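Nucleoside-diphosphate-sugar pyrophosphorylase (PDB 4EVW) probably transfers a nucleotidyl group from a nucleoside triphosphate to a sugar phosphate, releasing pyrophosphate and forming a nucleoside-diphosphate sugar. Local coordinates at residues Phe49-Arg54 against Lys73-Ala78. The protein carries 1 engineered substitution. Sequence-based numbering, arbitrary orientation.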
ATOM      1  N   PHE A  49       3.368 -13.112   0.253  1.00 19.89           N
ATOM      2  CA  PHE A  49       3.635 -11.725   0.629  1.00 21.01           C
ATOM      3  C   PHE A  49       4.924 -11.294  -0.050  1.00 19.37           C
ATOM      4  O   PHE A  49       5.886 -12.061  -0.119  1.00 22.76           O
ATOM      5  CB  PHE A  49       3.854 -11.570   2.145  1.00 20.21           C
ATOM      6  CG  PHE A  49       2.602 -11.646   2.959  1.00 19.99           C
ATOM      7  CD1 PHE A  49       1.901 -12.840   3.067  1.00 17.59           C
ATOM      8  CD2 PHE A  49       2.120 -10.517   3.620  1.00 19.72           C
ATOM      9  CE1 PHE A  49       0.738 -12.916   3.821  1.00 22.37           C
ATOM     10  CE2 PHE A  49       0.956 -10.580   4.377  1.00 22.64           C
ATOM     11  CZ  PHE A  49       0.263 -11.783   4.478  1.00 23.52           C
ATOM     12  N   LEU A  50       4.944 -10.067  -0.556  1.00 16.08           N
ATOM     13  CA  LEU A  50       6.149  -9.527  -1.174  1.00 15.24           C
ATOM     14  C   LEU A  50       6.517  -8.277  -0.392  1.00 19.12           C
ATOM     15  O   LEU A  50       5.755  -7.304  -0.368  1.00 20.94           O
ATOM     16  CB  LEU A  50       5.911  -9.155  -2.639  1.00 18.56           C
ATOM     17  CG  LEU A  50       7.039  -8.361  -3.314  1.00 14.78           C
ATOM     18  CD1 LEU A  50       8.333  -9.158  -3.337  1.00 18.01           C
ATOM     19  CD2 LEU A  50       6.614  -8.010  -4.730  1.00 18.50           C
ATOM     20  N   PHE A  51       7.675  -8.313   0.263  1.00 18.72           N
ATOM     21  CA  PHE A  51       8.147  -7.170   1.028  1.00 16.81           C
ATOM     22  C   PHE A  51       9.213  -6.492   0.179  1.00 18.01           C
ATOM     23  O   PHE A  51      10.193  -7.126  -0.214  1.00 20.11           O
ATOM     24  CB  PHE A  51       8.736  -7.643   2.361  1.00 15.60           C
ATOM     25  CG  PHE A  51       7.739  -8.363   3.237  1.00 18.09           C
ATOM     26  CD1 PHE A  51       6.764  -7.655   3.932  1.00 21.65           C
ATOM     27  CD2 PHE A  51       7.762  -9.747   3.343  1.00 20.14           C
ATOM     28  CE1 PHE A  51       5.821  -8.319   4.725  1.00 25.16           C
ATOM     29  CE2 PHE A  51       6.824 -10.422   4.133  1.00 19.96           C
ATOM     30  CZ  PHE A  51       5.853  -9.703   4.823  1.00 20.03           C
ATOM     31  N   ILE A  52       9.015  -5.214  -0.116  1.00 17.12           N
ATOM     32  CA  ILE A  52       9.974  -4.482  -0.935  1.00 14.51           C
ATOM     33  C   ILE A  52      10.687  -3.507  -0.026  1.00 21.62           C
ATOM     34  O   ILE A  52      10.114  -2.523   0.436  1.00 21.22           O
ATOM     35  CB  ILE A  52       9.277  -3.733  -2.079  1.00 15.43           C
ATOM     36  CG1 ILE A  52       8.353  -4.698  -2.832  1.00 17.53           C
ATOM     37  CG2 ILE A  52      10.320  -3.176  -3.039  1.00 17.15           C
ATOM     38  CD1 ILE A  52       7.429  -4.017  -3.836  1.00 17.32           C
ATOM     39  N   VAL A  53      11.952  -3.803   0.230  1.00 18.56           N
ATOM     40  CA  VAL A  53      12.744  -3.005   1.139  1.00 20.31           C
ATOM     41  C   VAL A  53      13.948  -2.384   0.487  1.00 22.48           C
ATOM     42  O   VAL A  53      14.271  -2.648  -0.675  1.00 26.02           O
ATOM     43  CB  VAL A  53      13.279  -3.867   2.286  1.00 21.39           C
ATOM     44  CG1 VAL A  53      12.143  -4.604   2.958  1.00 25.44           C
ATOM     45  CG2 VAL A  53      14.289  -4.870   1.733  1.00 19.85           C
ATOM     46  N   ARG A  54      14.633  -1.576   1.278  1.00 24.81           N
ATOM     47  CA  ARG A  54      15.834  -0.934   0.806  1.00 30.15           C
ATOM     48  C   ARG A  54      17.040  -1.529   1.505  1.00 31.21           C
ATOM     49  O   ARG A  54      16.918  -2.088   2.596  1.00 29.34           O
ATOM     50  CB  ARG A  54      15.763   0.538   1.085  1.00 36.34           C
ATOM     51  CG  ARG A  54      16.425   1.266   0.008  1.00 52.59           C
ATOM     52  CD  ARG A  54      15.884   2.629  -0.095  1.00 60.25           C
ATOM     53  NE  ARG A  54      17.014   3.504  -0.294  1.00 71.06           N
ATOM     54  CZ  ARG A  54      17.496   4.306   0.642  1.00 71.10           C
ATOM     55  NH1 ARG A  54      16.927   4.357   1.843  1.00 67.62           N
ATOM     56  NH2 ARG A  54      18.570   5.031   0.384  1.00 73.23           N
ATOM     57  N   LYS A  73       3.821 -18.346   5.617  1.00 27.19           N
ATOM     58  CA  LYS A  73       4.364 -19.505   4.923  1.00 30.19           C
ATOM     59  C   LYS A  73       5.010 -19.280   3.565  1.00 28.14           C
ATOM     60  O   LYS A  73       5.882 -20.048   3.163  1.00 27.53           O
ATOM     61  CB  LYS A  73       3.285 -20.588   4.845  1.00 27.54           C
ATOM     62  CG  LYS A  73       2.871 -21.083   6.234  1.00 30.94           C
ATOM     63  CD  LYS A  73       4.116 -21.444   7.056  1.00 35.74           C
ATOM     64  CE  LYS A  73       3.788 -21.807   8.501  1.00 46.36           C
ATOM     65  NZ  LYS A  73       5.030 -22.120   9.276  1.00 52.48           N
ATOM     66  N   GLN A  74       4.592 -18.245   2.845  1.00 20.83           N
ATOM     67  CA  GLN A  74       5.210 -17.962   1.560  1.00 22.50           C
ATOM     68  C   GLN A  74       5.443 -16.473   1.421  1.00 23.97           C
ATOM     69  O   GLN A  74       4.499 -15.682   1.383  1.00 22.40           O
ATOM     70  CB  GLN A  74       4.345 -18.455   0.395  1.00 27.43           C
ATOM     71  CG  GLN A  74       4.428 -19.952   0.127  1.00 40.31           C
ATOM     72  CD  GLN A  74       5.858 -20.455  -0.068  1.00 46.42           C
ATOM     73  OE1 GLN A  74       6.625 -19.915  -0.872  1.00 39.11           O
ATOM     74  NE2 GLN A  74       6.215 -21.504   0.665  1.00 42.84           N
ATOM     75  N   PHE A  75       6.708 -16.083   1.376  1.00 19.97           N
ATOM     76  CA  PHE A  75       7.002 -14.676   1.208  1.00 23.28           C
ATOM     77  C   PHE A  75       8.285 -14.467   0.442  1.00 22.20           C
ATOM     78  O   PHE A  75       9.163 -15.339   0.393  1.00 23.51           O
ATOM     79  CB  PHE A  75       7.017 -13.948   2.561  1.00 19.78           C
ATOM     80  CG  PHE A  75       8.160 -14.327   3.463  1.00 27.04           C
ATOM     81  CD1 PHE A  75       9.371 -13.645   3.399  1.00 25.27           C
ATOM     82  CD2 PHE A  75       8.017 -15.356   4.393  1.00 22.36           C
ATOM     83  CE1 PHE A  75      10.425 -13.979   4.251  1.00 25.83           C
ATOM     84  CE2 PHE A  75       9.064 -15.699   5.248  1.00 25.03           C
ATOM     85  CZ  PHE A  75      10.270 -15.009   5.178  1.00 27.19           C
ATOM     86  N   TYR A  76       8.369 -13.296  -0.171  1.00 23.36           N
ATOM     87  CA  TYR A  76       9.505 -12.920  -0.980  1.00 23.77           C
ATOM     88  C   TYR A  76       9.980 -11.558  -0.528  1.00 20.56           C
ATOM     89  O   TYR A  76       9.200 -10.736  -0.038  1.00 20.64           O
ATOM     90  CB  TYR A  76       9.083 -12.852  -2.448  1.00 22.18           C
ATOM     91  CG  TYR A  76       8.353 -14.082  -2.928  1.00 26.30           C
ATOM     92  CD1 TYR A  76       9.050 -15.227  -3.313  1.00 26.97           C
ATOM     93  CD2 TYR A  76       6.960 -14.109  -2.987  1.00 30.36           C
ATOM     94  CE1 TYR A  76       8.373 -16.367  -3.747  1.00 32.74           C
ATOM     95  CE2 TYR A  76       6.274 -15.243  -3.418  1.00 31.23           C
ATOM     96  CZ  TYR A  76       6.986 -16.366  -3.798  1.00 36.48           C
ATOM     97  OH  TYR A  76       6.306 -17.486  -4.230  1.00 42.54           O
ATOM     98  N   ILE A  77      11.271 -11.319  -0.687  1.00 22.80           N
ATOM     99  CA  ILE A  77      11.829 -10.040  -0.312  1.00 22.11           C
ATOM    100  C   ILE A  77      12.576  -9.503  -1.514  1.00 27.48           C
ATOM    101  O   ILE A  77      13.423 -10.187  -2.091  1.00 24.88           O
ATOM    102  CB  ILE A  77      12.794 -10.171   0.880  1.00 22.10           C
ATOM    103  CG1 ILE A  77      12.020 -10.632   2.116  1.00 22.06           C
ATOM    104  CG2 ILE A  77      13.482  -8.831   1.146  1.00 25.32           C
ATOM    105  CD1 ILE A  77      12.895 -10.860   3.330  1.00 30.59           C
ATOM    106  N   ALA A  78      12.231  -8.285  -1.908  1.00 22.69           N
ATOM    107  CA  ALA A  78      12.882  -7.639  -3.033  1.00 21.51           C
ATOM    108  C   ALA A  78      13.643  -6.483  -2.411  1.00 23.68           C
ATOM    109  O   ALA A  78      13.051  -5.586  -1.815  1.00 26.56           O
ATOM    110  CB  ALA A  78      11.841  -7.127  -4.029  1.00 20.66           C
TER
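F49, F51 and V53 bond through their backbones to Q74, Y76 and A78 in parallel pairing, the strand directions diverging by just 18°. Five N-H...O=C bonds carry it: F49 N gives to Q74 O (3.0 Å), F51 N to Y76 O (2.9 Å) and V53 N to A78 O, while F49 O and F51 O accept from Y76 N and A78 N. The F51 N bond is nearly straight, 173° at the hydrogen; the one from F49 N, at the strand's start, bends more. CA-H groups also approach four of these oxygens, those of F49, F51, Y76 and A78, F75 CA lying 3.1 Å from F49 O.

Apolar contacts divide between the two faces. On the face of F49, F51, F75 and I77, F51 CE2 lies 3.9 Å from F75 CB, which meets the F51 ring at its edge. F75 holds CG between its backbone N and carbonyl carbon (chi1 69°), and its ring packs on A67 and T68 of helix 59-70. Further along, V53 CG2 meets I77 CG2 at 4.1 Å. On the L50, I52, Y76 and A78 face, CD1 of L50 reaches Y76 CB (3.9 Å) and A78 CB (4.1 Å), with helix 87-100 packing on this face through L95 on L50 and L98 on Y76.

Helix 59-70 connects the two strands and covers the phenylalanine face, completing a beta-alpha-beta unit; strand 2-5 pairs with 49-54 along its other edge, an arrangement consistent with the Rossmann-like nucleotidyltransferase fold.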